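Long-range contacts in pectate lyase (Pectobacterium carotovorum, PDB 4U49), which probably cleaves pectate and methylated pectins within the chain by calcium-dependent beta-elimination, leaving unsaturated galacturonosyl ends: residues A[29-34]-A[213-218]; A[193-198]-A[226-231]; A[238-243]-A[267-272]. All blocks are in the same frame, centred on the assembly; numbering follows the deposited sequence.

Contact 1: A[29-34]-A[213-218]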
ATOM      1  N   LEU A  29      -5.325   9.625   8.393  1.00 15.48           N
ATOM      2  CA  LEU A  29      -6.622   9.489   7.754  1.00 16.37           C
ATOM      3  C   LEU A  29      -7.635   9.045   8.797  1.00 17.51           C
ATOM      4  O   LEU A  29      -7.552   7.930   9.315  1.00 18.95           O
ATOM      5  CB  LEU A  29      -6.564   8.486   6.600  1.00 17.15           C
ATOM      6  CG  LEU A  29      -7.879   8.237   5.858  1.00 17.42           C
ATOM      7  CD1 LEU A  29      -8.321   9.493   5.124  1.00 20.43           C
ATOM      8  CD2 LEU A  29      -7.753   7.059   4.895  1.00 16.20           C
ATOM      9  N   LYS A  30      -8.569   9.928   9.132  1.00 17.04           N
ATOM     10  CA  LYS A  30      -9.661   9.566  10.028  1.00 19.16           C
ATOM     11  C   LYS A  30     -10.840   9.113   9.178  1.00 22.51           C
ATOM     12  O   LYS A  30     -11.506   9.926   8.536  1.00 23.00           O
ATOM     13  CB  LYS A  30     -10.041  10.740  10.935  1.00 20.21           C
ATOM     14  CG  LYS A  30     -11.052  10.389  12.018  1.00 18.68           C
ATOM     15  CD  LYS A  30     -11.222  11.527  13.013  1.00 22.44           C
ATOM     16  CE  LYS A  30     -12.364  11.240  13.976  1.00 25.76           C
ATOM     17  NZ  LYS A  30     -12.476  12.286  15.031  1.00 20.85           N
ATOM     18  N   LYS A  31     -11.081   7.807   9.172  1.00 28.38           N
ATOM     19  CA  LYS A  31     -11.981   7.188   8.207  1.00 28.65           C
ATOM     20  C   LYS A  31     -12.344   5.777   8.652  1.00 26.34           C
ATOM     21  O   LYS A  31     -11.557   5.122   9.335  1.00 29.52           O
ATOM     22  CB  LYS A  31     -11.324   7.155   6.825  1.00 26.57           C
ATOM     23  CG  LYS A  31     -12.219   6.699   5.686  1.00 25.94           C
ATOM     24  CD  LYS A  31     -13.146   7.807   5.234  1.00 32.19           C
ATOM     25  CE  LYS A  31     -13.135   7.940   3.719  1.00 31.69           C
ATOM     26  NZ  LYS A  31     -11.770   8.255   3.208  1.00 33.92           N
ATOM     27  N   ASP A  32     -13.536   5.323   8.268  1.00 30.42           N
ATOM     28  CA  ASP A  32     -13.996   3.965   8.552  1.00 32.35           C
ATOM     29  C   ASP A  32     -13.949   3.630  10.046  1.00 30.76           C
ATOM     30  O   ASP A  32     -13.544   2.531  10.428  1.00 29.57           O
ATOM     31  CB  ASP A  32     -13.166   2.948   7.759  1.00 29.13           C
ATOM     32  CG  ASP A  32     -13.197   3.211   6.261  1.00 32.14           C
ATOM     33  OD1 ASP A  32     -12.115   3.234   5.637  1.00 30.81           O
ATOM     34  OD2 ASP A  32     -14.301   3.388   5.705  1.00 32.15           O
ATOM     35  N   ASN A  33     -14.363   4.589  10.874  1.00 33.12           N
ATOM     36  CA  ASN A  33     -14.424   4.423  12.329  1.00 31.33           C
ATOM     37  C   ASN A  33     -13.071   4.092  12.950  1.00 32.53           C
ATOM     38  O   ASN A  33     -12.976   3.273  13.864  1.00 31.01           O
ATOM     39  CB  ASN A  33     -15.441   3.344  12.702  1.00 35.16           C
ATOM     40  CG  ASN A  33     -16.794   3.574  12.060  1.00 40.87           C
ATOM     41  OD1 ASN A  33     -17.339   2.688  11.402  1.00 44.63           O
ATOM     42  ND2 ASN A  33     -17.339   4.772  12.242  1.00 41.65           N
ATOM     43  N   ALA A  34     -12.029   4.748  12.449  1.00 31.53           N
ATOM     44  CA  ALA A  34     -10.675   4.556  12.948  1.00 27.46           C
ATOM     45  C   ALA A  34      -9.816   5.746  12.555  1.00 21.64           C
ATOM     46  O   ALA A  34     -10.197   6.526  11.684  1.00 18.05           O
ATOM     47  CB  ALA A  34     -10.080   3.268  12.403  1.00 23.62           C
ATOM     48  N   VAL A 213      -1.630   4.329   3.341  1.00 12.42           N
ATOM     49  CA  VAL A 213      -2.975   3.867   3.665  1.00 14.33           C
ATOM     50  C   VAL A 213      -3.864   4.026   2.436  1.00 12.03           C
ATOM     51  O   VAL A 213      -3.887   5.090   1.822  1.00 14.26           O
ATOM     52  CB  VAL A 213      -3.593   4.652   4.849  1.00 14.02           C
ATOM     53  CG1 VAL A 213      -4.995   4.140   5.156  1.00 12.75           C
ATOM     54  CG2 VAL A 213      -2.709   4.565   6.089  1.00 14.41           C
ATOM     55  N   ALA A 214      -4.590   2.974   2.071  1.00 13.73           N
ATOM     56  CA  ALA A 214      -5.455   3.030   0.896  1.00 13.39           C
ATOM     57  C   ALA A 214      -6.894   2.654   1.235  1.00 18.00           C
ATOM     58  O   ALA A 214      -7.179   1.524   1.632  1.00 15.62           O
ATOM     59  CB  ALA A 214      -4.918   2.122  -0.196  1.00 13.49           C
ATOM     60  N   HIS A 215      -7.799   3.613   1.069  1.00 17.71           N
ATOM     61  CA  HIS A 215      -9.211   3.383   1.324  1.00 18.40           C
ATOM     62  C   HIS A 215      -9.950   3.042   0.036  1.00 18.08           C
ATOM     63  O   HIS A 215      -9.657   3.595  -1.024  1.00 18.07           O
ATOM     64  CB  HIS A 215      -9.843   4.612   1.981  1.00 21.28           C
ATOM     65  CG  HIS A 215     -11.334   4.542   2.073  1.00 23.61           C
ATOM     66  ND1 HIS A 215     -11.990   3.929   3.119  1.00 25.93           N
ATOM     67  CD2 HIS A 215     -12.301   4.996   1.239  1.00 24.68           C
ATOM     68  CE1 HIS A 215     -13.295   4.014   2.928  1.00 24.68           C
ATOM     69  NE2 HIS A 215     -13.508   4.657   1.795  1.00 30.33           N
ATOM     70  N   ASN A 216     -10.909   2.126   0.137  1.00 17.49           N
ATOM     71  CA  ASN A 216     -11.752   1.771  -0.998  1.00 22.83           C
ATOM     72  C   ASN A 216     -13.191   1.515  -0.562  1.00 24.14           C
ATOM     73  O   ASN A 216     -13.438   1.102   0.571  1.00 22.16           O
ATOM     74  CB  ASN A 216     -11.196   0.538  -1.716  1.00 19.83           C
ATOM     75  CG  ASN A 216     -11.936   0.232  -3.008  1.00 27.44           C
ATOM     76  OD1 ASN A 216     -11.764   0.926  -4.009  1.00 29.17           O
ATOM     77  ND2 ASN A 216     -12.764  -0.811  -2.992  1.00 25.31           N
ATOM     78  N   THR A 217     -14.133   1.783  -1.461  1.00 27.06           N
ATOM     79  CA  THR A 217     -15.541   1.460  -1.242  1.00 32.98           C
ATOM     80  C   THR A 217     -16.028   0.569  -2.378  1.00 34.89           C
ATOM     81  O   THR A 217     -15.739   0.835  -3.542  1.00 35.57           O
ATOM     82  CB  THR A 217     -16.427   2.720  -1.173  1.00 35.97           C
ATOM     83  OG1 THR A 217     -16.488   3.333  -2.467  1.00 42.77           O
ATOM     84  CG2 THR A 217     -15.878   3.718  -0.170  1.00 35.05           C
ATOM     85  N   THR A 218     -16.763  -0.486  -2.041  1.00 35.51           N
ATOM     86  CA  THR A 218     -17.240  -1.433  -3.048  1.00 40.16           C
ATOM     87  C   THR A 218     -18.299  -0.835  -3.973  1.00 44.59           C
ATOM     88  O   THR A 218     -19.153  -0.062  -3.534  1.00 45.69           O
ATOM     89  CB  THR A 218     -17.825  -2.700  -2.398  1.00 41.67           C
ATOM     90  OG1 THR A 218     -18.573  -2.338  -1.232  1.00 49.09           O
ATOM     91  CG2 THR A 218     -16.716  -3.665  -2.006  1.00 37.27           C
TER
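OD1 of D32 is gripped by two groups: ND1 of H215 donates to it over 2.6 Å, and the hydroxyl of T247, on strand 244-247, which pairs with 213-216, bonds to it as well. The pair joins the small N-terminal beta domain to the right-handed parallel beta-helix of this polysaccharide lyase family 3 enzyme, H215 lying on strand 213-216. The N-H of H215 reaches the syn lone pair of OD1, but the bond is bent, 131° at the hydrogen. Carboxylate and imidazole are nearly coplanar, 21° apart, and OD2 of D32 sits 3.0 Å from CE1 of H215, so the acid runs along one edge of the ring.

K31 covers one face of the same ring. Its chain starts with CG anti to the backbone N (chi1 -172°), then bends at each later torsion, which folds it across the imidazole in a CH-pi contact, CE 3.9 Å from the ring centroid. NZ of K31 travels on to a weak hydrogen bond with the carbonyl of E193. H215 also touches D194 and is followed by N216; both bind calcium in this enzyme, although the site holds no calcium in this model, and the interdomain seam therefore runs beside it. Earlier along both strands the packing is aliphatic: CD2 of L29 rests 4.0 Å from CG1 of V213.

Contact 2: A[193-198]-A[226-231]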
ATOM      1  N   GLU A 193      -7.133   8.372  -0.534  1.00 16.36           N
ATOM      2  CA  GLU A 193      -8.385   8.644   0.164  1.00 17.81           C
ATOM      3  C   GLU A 193      -9.540   7.825  -0.395  1.00 18.63           C
ATOM      4  O   GLU A 193     -10.496   7.521   0.318  1.00 17.33           O
ATOM      5  CB  GLU A 193      -8.715  10.135   0.104  1.00 18.87           C
ATOM      6  CG  GLU A 193      -7.651  10.990   0.759  1.00 23.20           C
ATOM      7  CD  GLU A 193      -8.179  12.325   1.231  1.00 38.57           C
ATOM      8  OE1 GLU A 193      -8.640  13.117   0.381  1.00 37.24           O
ATOM      9  OE2 GLU A 193      -8.125  12.582   2.454  1.00 45.44           O
ATOM     10  N   ASP A 194      -9.435   7.460  -1.667  1.00 16.92           N
ATOM     11  CA  ASP A 194     -10.415   6.590  -2.306  1.00 18.56           C
ATOM     12  C   ASP A 194      -9.852   6.088  -3.627  1.00 18.31           C
ATOM     13  O   ASP A 194      -9.733   6.852  -4.585  1.00 19.73           O
ATOM     14  CB  ASP A 194     -11.740   7.327  -2.532  1.00 22.67           C
ATOM     15  CG  ASP A 194     -12.880   6.389  -2.885  1.00 29.14           C
ATOM     16  OD1 ASP A 194     -12.989   5.316  -2.258  1.00 26.35           O
ATOM     17  OD2 ASP A 194     -13.672   6.727  -3.793  1.00 37.71           O
ATOM     18  N   ILE A 195      -9.491   4.809  -3.670  1.00 20.26           N
ATOM     19  CA  ILE A 195      -8.958   4.206  -4.884  1.00 16.05           C
ATOM     20  C   ILE A 195      -9.962   4.321  -6.022  1.00 20.15           C
ATOM     21  O   ILE A 195     -11.123   3.947  -5.874  1.00 18.43           O
ATOM     22  CB  ILE A 195      -8.602   2.722  -4.688  1.00 17.82           C
ATOM     23  CG1 ILE A 195      -7.483   2.568  -3.656  1.00 18.62           C
ATOM     24  CG2 ILE A 195      -8.184   2.092  -6.016  1.00 19.07           C
ATOM     25  CD1 ILE A 195      -7.096   1.127  -3.397  1.00 15.00           C
ATOM     26  N   CYS A 196      -9.509   4.858  -7.148  1.00 14.80           N
ATOM     27  CA  CYS A 196     -10.344   4.936  -8.341  1.00 19.89           C
ATOM     28  C   CYS A 196     -10.159   3.668  -9.179  1.00 19.06           C
ATOM     29  O   CYS A 196     -10.857   2.678  -8.963  1.00 24.64           O
ATOM     30  CB  CYS A 196     -10.009   6.193  -9.144  1.00 17.37           C
ATOM     31  SG  CYS A 196     -11.014   6.446 -10.635  1.00 21.09           S
ATOM     32  N   GLU A 197      -9.212   3.682 -10.113  1.00 18.95           N
ATOM     33  CA  GLU A 197      -8.948   2.496 -10.932  1.00 19.09           C
ATOM     34  C   GLU A 197      -7.997   1.536 -10.214  1.00 24.63           C
ATOM     35  O   GLU A 197      -8.385   0.433  -9.832  1.00 28.39           O
ATOM     36  CB  GLU A 197      -8.373   2.890 -12.297  1.00 21.97           C
ATOM     37  CG  GLU A 197      -8.211   1.710 -13.245  1.00 26.02           C
ATOM     38  CD  GLU A 197      -7.598   2.095 -14.581  1.00 26.35           C
ATOM     39  OE1 GLU A 197      -7.438   3.304 -14.845  1.00 23.31           O
ATOM     40  OE2 GLU A 197      -7.280   1.180 -15.370  1.00 27.66           O
ATOM     41  N   ASP A 198      -6.749   1.962 -10.047  1.00 22.43           N
ATOM     42  CA  ASP A 198      -5.773   1.231  -9.244  1.00 22.16           C
ATOM     43  C   ASP A 198      -5.150   2.183  -8.230  1.00 17.31           C
ATOM     44  O   ASP A 198      -5.227   3.401  -8.385  1.00 16.64           O
ATOM     45  CB  ASP A 198      -4.674   0.617 -10.118  1.00 21.91           C
ATOM     46  CG  ASP A 198      -5.207  -0.396 -11.111  1.00 26.48           C
ATOM     47  OD1 ASP A 198      -5.331  -1.581 -10.740  1.00 29.99           O
ATOM     48  OD2 ASP A 198      -5.488  -0.012 -12.263  1.00 30.02           O
ATOM     49  N   ASP A 226     -12.718  -4.655  -8.007  1.00 31.04           N
ATOM     50  CA  ASP A 226     -11.769  -3.708  -7.435  1.00 27.48           C
ATOM     51  C   ASP A 226     -10.413  -4.362  -7.200  1.00 28.33           C
ATOM     52  O   ASP A 226     -10.331  -5.514  -6.775  1.00 26.42           O
ATOM     53  CB  ASP A 226     -12.311  -3.131  -6.126  1.00 27.12           C
ATOM     54  CG  ASP A 226     -13.553  -2.284  -6.332  1.00 35.84           C
ATOM     55  OD1 ASP A 226     -14.427  -2.277  -5.439  1.00 39.62           O
ATOM     56  OD2 ASP A 226     -13.654  -1.627  -7.389  1.00 38.90           O
ATOM     57  N   LYS A 227      -9.347  -3.624  -7.491  1.00 28.35           N
ATOM     58  CA  LYS A 227      -7.999  -4.139  -7.298  1.00 26.04           C
ATOM     59  C   LYS A 227      -7.047  -3.016  -6.902  1.00 22.86           C
ATOM     60  O   LYS A 227      -7.141  -1.895  -7.404  1.00 23.56           O
ATOM     61  CB  LYS A 227      -7.504  -4.846  -8.562  1.00 27.13           C
ATOM     62  CG  LYS A 227      -7.321  -3.932  -9.757  1.00 35.32           C
ATOM     63  CD  LYS A 227      -7.779  -4.592 -11.043  1.00 40.12           C
ATOM     64  CE  LYS A 227      -7.335  -3.782 -12.252  1.00 42.87           C
ATOM     65  NZ  LYS A 227      -7.699  -2.338 -12.124  1.00 38.57           N
ATOM     66  N   VAL A 228      -6.132  -3.325  -5.993  1.00 18.22           N
ATOM     67  CA  VAL A 228      -5.236  -2.317  -5.446  1.00 16.77           C
ATOM     68  C   VAL A 228      -3.977  -2.152  -6.289  1.00 17.06           C
ATOM     69  O   VAL A 228      -3.588  -1.034  -6.630  1.00 14.87           O
ATOM     70  CB  VAL A 228      -4.821  -2.674  -4.009  1.00 18.62           C
ATOM     71  CG1 VAL A 228      -3.945  -1.576  -3.420  1.00 14.94           C
ATOM     72  CG2 VAL A 228      -6.052  -2.915  -3.149  1.00 19.72           C
ATOM     73  N   LEU A 229      -3.345  -3.273  -6.619  1.00 18.08           N
ATOM     74  CA  LEU A 229      -2.044  -3.261  -7.279  1.00 17.51           C
ATOM     75  C   LEU A 229      -2.122  -3.876  -8.668  1.00 20.15           C
ATOM     76  O   LEU A 229      -2.843  -4.829  -8.886  1.00 23.38           O
ATOM     77  CB  LEU A 229      -1.020  -4.016  -6.448  1.00 19.34           C
ATOM     78  CG  LEU A 229      -0.783  -3.455  -5.056  1.00 19.38           C
ATOM     79  CD1 LEU A 229       0.216  -4.298  -4.286  1.00 18.85           C
ATOM     80  CD2 LEU A 229      -0.321  -2.005  -5.133  1.00 20.07           C
ATOM     81  N   GLN A 230      -1.381  -3.337  -9.617  1.00 18.16           N
ATOM     82  CA  GLN A 230      -1.538  -3.750 -10.989  1.00 22.46           C
ATOM     83  C   GLN A 230      -0.117  -3.898 -11.507  1.00 22.03           C
ATOM     84  O   GLN A 230       0.758  -3.088 -11.170  1.00 18.39           O
ATOM     85  CB  GLN A 230      -2.435  -2.691 -11.633  1.00 27.15           C
ATOM     86  CG  GLN A 230      -3.132  -2.831 -12.954  1.00 34.76           C
ATOM     87  CD  GLN A 230      -3.376  -4.228 -13.417  1.00 36.57           C
ATOM     88  OE1 GLN A 230      -4.078  -5.033 -12.744  1.00 47.61           O
ATOM     89  NE2 GLN A 230      -3.049  -4.434 -14.703  1.00 41.32           N
ATOM     90  N   GLN A 231       0.127  -4.992 -12.226  1.00 16.60           N
ATOM     91  CA  GLN A 231       1.491  -5.406 -12.567  1.00 16.62           C
ATOM     92  C   GLN A 231       1.510  -6.277 -13.824  1.00 21.04           C
ATOM     93  O   GLN A 231       1.484  -7.509 -13.749  1.00 21.69           O
ATOM     94  CB  GLN A 231       2.135  -6.183 -11.410  1.00 20.66           C
ATOM     95  CG  GLN A 231       3.624  -6.466 -11.573  1.00 21.76           C
ATOM     96  CD  GLN A 231       4.235  -7.195 -10.374  1.00 22.15           C
ATOM     97  OE1 GLN A 231       3.846  -6.955  -9.231  1.00 23.74           O
ATOM     98  NE2 GLN A 231       5.185  -8.098 -10.636  1.00 21.14           N
TER
HETATM   99  O   HOH W   1      -9.982  -0.942  -8.214  1.00 28.08           O
HETATM  100  O   HOH W   2      -7.630  -1.159 -14.824  1.00 33.93           O
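The charged part of this contact is a salt bridge between K227 and D198, with NZ of K227 2.8 Å from OD1 of D198. The ammonium does not lie in the carboxylate plane; it meets OD1 from above, 36° out of it, and NZ of K227 stands 3.2 Å from OD2 of D198, so it leans over both oxygens. K227 gets there by a folded route: CG sits between its own backbone N and carbonyl carbon (chi1 66°), and further bends at chi2 and chi4 wrap the chain around OD1, with CG and CE both close to that oxygen. On another side of the carboxylate lies Q230, whose CB is 3.2 Å from OD1 of D198.

Two waters extend the polar network. One hydrogen-bonds to the carbonyl O of E197 and accepts from the backbone N of K227 at 2.8 Å, bridging main chain to main chain. The other accepts from NZ of K227 at 2.9 Å; it also lies implausibly close to OE2 of E197, so a bridge to that acid, whose carboxylate makes no direct salt bridge with the lysine, is doubtful. OE1 of E197 is bound by the backbone N of Q153.

These residues lie on successive coils of the parallel beta-helix, where the loop after strand 184-192 passes the lead-in to strand 229-230. The loop carries D194 and I195, which bind calcium in this enzyme although none is bound here, as well as C196, whose disulfide to C146 ties it to an earlier part of the chain.

The apolar packing is between I195 and V228. The two side chains cross at about a right angle, and CD1 of I195 touches both methyls of V228, standing 4.2 Å from CG1 and from CG2.

Contact 3: A[238-243]-A[267-272]. Unlike the reference sequence in segment 238-243: N243 (reference Lys).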
ATOM      1  N   THR A 238       6.825  -6.419  -7.275  1.00 15.50           N
ATOM      2  CA  THR A 238       6.217  -5.433  -6.393  1.00 13.46           C
ATOM      3  C   THR A 238       6.431  -5.850  -4.946  1.00 15.00           C
ATOM      4  O   THR A 238       6.146  -6.992  -4.570  1.00 12.18           O
ATOM      5  CB  THR A 238       4.710  -5.255  -6.665  1.00 13.73           C
ATOM      6  OG1 THR A 238       4.520  -4.688  -7.970  1.00 15.10           O
ATOM      7  CG2 THR A 238       4.084  -4.335  -5.625  1.00 14.00           C
ATOM      8  N   ILE A 239       6.950  -4.920  -4.150  1.00 12.56           N
ATOM      9  CA  ILE A 239       7.216  -5.145  -2.736  1.00 11.96           C
ATOM     10  C   ILE A 239       6.325  -4.253  -1.879  1.00 12.25           C
ATOM     11  O   ILE A 239       6.227  -3.048  -2.118  1.00 14.57           O
ATOM     12  CB  ILE A 239       8.698  -4.866  -2.387  1.00 12.83           C
ATOM     13  CG1 ILE A 239       9.625  -5.745  -3.228  1.00 15.85           C
ATOM     14  CG2 ILE A 239       8.951  -5.089  -0.900  1.00 14.31           C
ATOM     15  CD1 ILE A 239      11.105  -5.503  -2.962  1.00 19.60           C
ATOM     16  N   VAL A 240       5.670  -4.855  -0.891  1.00 12.84           N
ATOM     17  CA  VAL A 240       4.816  -4.131   0.041  1.00 12.30           C
ATOM     18  C   VAL A 240       5.376  -4.248   1.455  1.00 14.62           C
ATOM     19  O   VAL A 240       5.450  -5.346   2.002  1.00 15.17           O
ATOM     20  CB  VAL A 240       3.368  -4.667   0.018  1.00 14.08           C
ATOM     21  CG1 VAL A 240       2.521  -3.972   1.068  1.00 15.76           C
ATOM     22  CG2 VAL A 240       2.752  -4.505  -1.370  1.00 12.02           C
ATOM     23  N   GLN A 241       5.772  -3.120   2.042  1.00 14.39           N
ATOM     24  CA  GLN A 241       6.394  -3.138   3.366  1.00 14.28           C
ATOM     25  C   GLN A 241       5.954  -1.955   4.229  1.00 15.46           C
ATOM     26  O   GLN A 241       5.115  -1.154   3.821  1.00 14.39           O
ATOM     27  CB  GLN A 241       7.925  -3.157   3.233  1.00 18.58           C
ATOM     28  CG  GLN A 241       8.534  -1.885   2.649  1.00 16.25           C
ATOM     29  CD  GLN A 241       9.983  -2.062   2.227  1.00 18.15           C
ATOM     30  OE1 GLN A 241      10.306  -2.951   1.443  1.00 18.21           O
ATOM     31  NE2 GLN A 241      10.863  -1.212   2.746  1.00 22.86           N
ATOM     32  N   GLY A 242       6.512  -1.856   5.433  1.00 16.07           N
ATOM     33  CA  GLY A 242       6.184  -0.765   6.337  1.00 15.97           C
ATOM     34  C   GLY A 242       4.748  -0.786   6.832  1.00 15.76           C
ATOM     35  O   GLY A 242       4.206   0.247   7.225  1.00 16.41           O
ATOM     36  N   ASN A 243       4.140  -1.969   6.810  1.00 15.88           N
ATOM     37  CA  ASN A 243       2.761  -2.165   7.248  1.00 15.59           C
ATOM     38  C   ASN A 243       1.769  -1.292   6.479  1.00 15.23           C
ATOM     39  O   ASN A 243       0.881  -0.676   7.073  1.00 15.50           O
ATOM     40  CB  ASN A 243       2.634  -1.905   8.753  1.00 16.87           C
ATOM     41  CG  ASN A 243       1.401  -2.551   9.349  1.00 20.85           C
ATOM     42  OD1 ASN A 243       0.832  -3.476   8.767  1.00 18.15           O
ATOM     43  ND2 ASN A 243       0.979  -2.067  10.514  1.00 18.80           N
ATOM     44  N   ARG A 267       5.698 -12.940 -12.709  1.00 16.50           N
ATOM     45  CA  ARG A 267       5.316 -11.688 -12.076  1.00 13.81           C
ATOM     46  C   ARG A 267       5.354 -11.925 -10.573  1.00 15.52           C
ATOM     47  O   ARG A 267       4.650 -12.796 -10.062  1.00 14.02           O
ATOM     48  CB  ARG A 267       3.926 -11.232 -12.520  1.00 15.64           C
ATOM     49  CG  ARG A 267       3.772 -11.038 -14.019  1.00 13.88           C
ATOM     50  CD  ARG A 267       2.419 -10.424 -14.329  1.00 14.99           C
ATOM     51  NE  ARG A 267       2.212 -10.233 -15.760  1.00 15.49           N
ATOM     52  CZ  ARG A 267       1.439 -11.012 -16.506  1.00 18.34           C
ATOM     53  NH1 ARG A 267       0.793 -12.028 -15.946  1.00 14.26           N
ATOM     54  NH2 ARG A 267       1.300 -10.771 -17.804  1.00 18.17           N
ATOM     55  N   ASN A 268       6.181 -11.165  -9.866  1.00 14.98           N
ATOM     56  CA  ASN A 268       6.437 -11.459  -8.461  1.00 15.70           C
ATOM     57  C   ASN A 268       5.885 -10.421  -7.494  1.00 14.12           C
ATOM     58  O   ASN A 268       5.891  -9.222  -7.772  1.00 14.62           O
ATOM     59  CB  ASN A 268       7.940 -11.619  -8.233  1.00 18.33           C
ATOM     60  CG  ASN A 268       8.523 -12.769  -9.024  1.00 18.77           C
ATOM     61  OD1 ASN A 268       7.901 -13.821  -9.161  1.00 20.34           O
ATOM     62  ND2 ASN A 268       9.721 -12.571  -9.557  1.00 21.69           N
ATOM     63  N   LEU A 269       5.406 -10.907  -6.355  1.00 13.50           N
ATOM     64  CA  LEU A 269       4.912 -10.059  -5.278  1.00 13.13           C
ATOM     65  C   LEU A 269       5.566 -10.458  -3.967  1.00 13.37           C
ATOM     66  O   LEU A 269       5.629 -11.640  -3.638  1.00 15.02           O
ATOM     67  CB  LEU A 269       3.391 -10.170  -5.145  1.00 14.57           C
ATOM     68  CG  LEU A 269       2.774  -9.449  -3.940  1.00 14.03           C
ATOM     69  CD1 LEU A 269       2.724  -7.945  -4.171  1.00 12.98           C
ATOM     70  CD2 LEU A 269       1.386  -9.989  -3.602  1.00 15.31           C
ATOM     71  N   THR A 270       6.056  -9.479  -3.220  1.00 14.01           N
ATOM     72  CA  THR A 270       6.524  -9.756  -1.871  1.00 13.59           C
ATOM     73  C   THR A 270       5.837  -8.836  -0.877  1.00 13.92           C
ATOM     74  O   THR A 270       5.968  -7.614  -0.949  1.00 15.41           O
ATOM     75  CB  THR A 270       8.048  -9.603  -1.741  1.00 14.56           C
ATOM     76  OG1 THR A 270       8.698 -10.513  -2.637  1.00 17.10           O
ATOM     77  CG2 THR A 270       8.486  -9.906  -0.318  1.00 16.94           C
ATOM     78  N   ILE A 271       5.084  -9.428   0.041  1.00 14.59           N
ATOM     79  CA  ILE A 271       4.491  -8.665   1.124  1.00 13.55           C
ATOM     80  C   ILE A 271       5.366  -8.842   2.352  1.00 16.34           C
ATOM     81  O   ILE A 271       5.328  -9.884   2.998  1.00 19.78           O
ATOM     82  CB  ILE A 271       3.054  -9.113   1.446  1.00 16.23           C
ATOM     83  CG1 ILE A 271       2.144  -8.956   0.228  1.00 15.87           C
ATOM     84  CG2 ILE A 271       2.502  -8.315   2.621  1.00 19.90           C
ATOM     85  CD1 ILE A 271       0.727  -9.429   0.480  1.00 17.13           C
ATOM     86  N   ILE A 272       6.176  -7.835   2.652  1.00 13.16           N
ATOM     87  CA  ILE A 272       7.020  -7.884   3.840  1.00 15.58           C
ATOM     88  C   ILE A 272       6.156  -7.649   5.079  1.00 16.65           C
ATOM     89  O   ILE A 272       6.272  -8.363   6.077  1.00 18.22           O
ATOM     90  CB  ILE A 272       8.160  -6.853   3.767  1.00 17.99           C
ATOM     91  CG1 ILE A 272       9.021  -7.115   2.526  1.00 19.10           C
ATOM     92  CG2 ILE A 272       9.004  -6.904   5.035  1.00 19.31           C
ATOM     93  CD1 ILE A 272      10.279  -6.266   2.443  1.00 23.24           C
TER
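This is a parallel strand pairing in the body of the fold, strand 236-241 lying against strand 267-271 with their axes nearly aligned. T238, I239 and V240 pair with L269, T270 and I271 in order. Four backbone hydrogen bonds join them, alternating in direction as parallel strands require: N of T238 to O of N268, N of T270 to O of T238, N of V240 to O of T270, and N of I272 to O of V240. The first three are close to straight, near 168° at the hydrogen. The last, from N of I272 to O of V240, is the shortest at 2.7 Å but bends to 137°, where I272 has already left the strand. Between them, CA of I239 makes a C-H...O contact of 3.3 Å with O of T270.

Such in-register stacking of strands from successive coils is the repeating element of the parallel beta-helix. Here strand 206-210 pairs with the other edge of 236-241, and 294-301 with the other edge of 267-271.

On one face of the pair T238, V240, L269 and I271 meet. CD1 of L269 lies 4.1 Å from CG2 of T238, while the hydroxyl of T238 bonds to OE1 of Q231. The other face carries I239 and T270, the latter's OG1 held by NE2 of H237. At the strand ends Q241 and I272 lie side by side, pointing the same way. With CG1 beside the backbone N (chi1 -59°), the chain of I272 is laid toward strand 236-241, and its CD1 comes within 3.8 Å of CG2 of I239 and 3.5 Å of OE1 of Q241.

Overall arrangement
Contacts 1 and 2 interleave along the chain, in the order 29-34, 193-198, 213-218, 226-231, and contact 3 follows both. The centres of contact 1 and contact 2 are about 13 Å apart. Those of contact 2 and contact 3 are about 15 Å apart, and those of contact 1 and contact 3 about 21 Å. Contact 1 brings the N-terminal domain onto the parallel beta-helix; contacts 2 and 3 join coils within it. A backbone link between H215 and I195 connects contacts 1 and 2. D194, I195 and N216, calcium-binding in this enzyme, lie close together here, so the site, empty in this chain, is near the domain junction. Q231 connects contact 2 to contact 3 through T238 and N268.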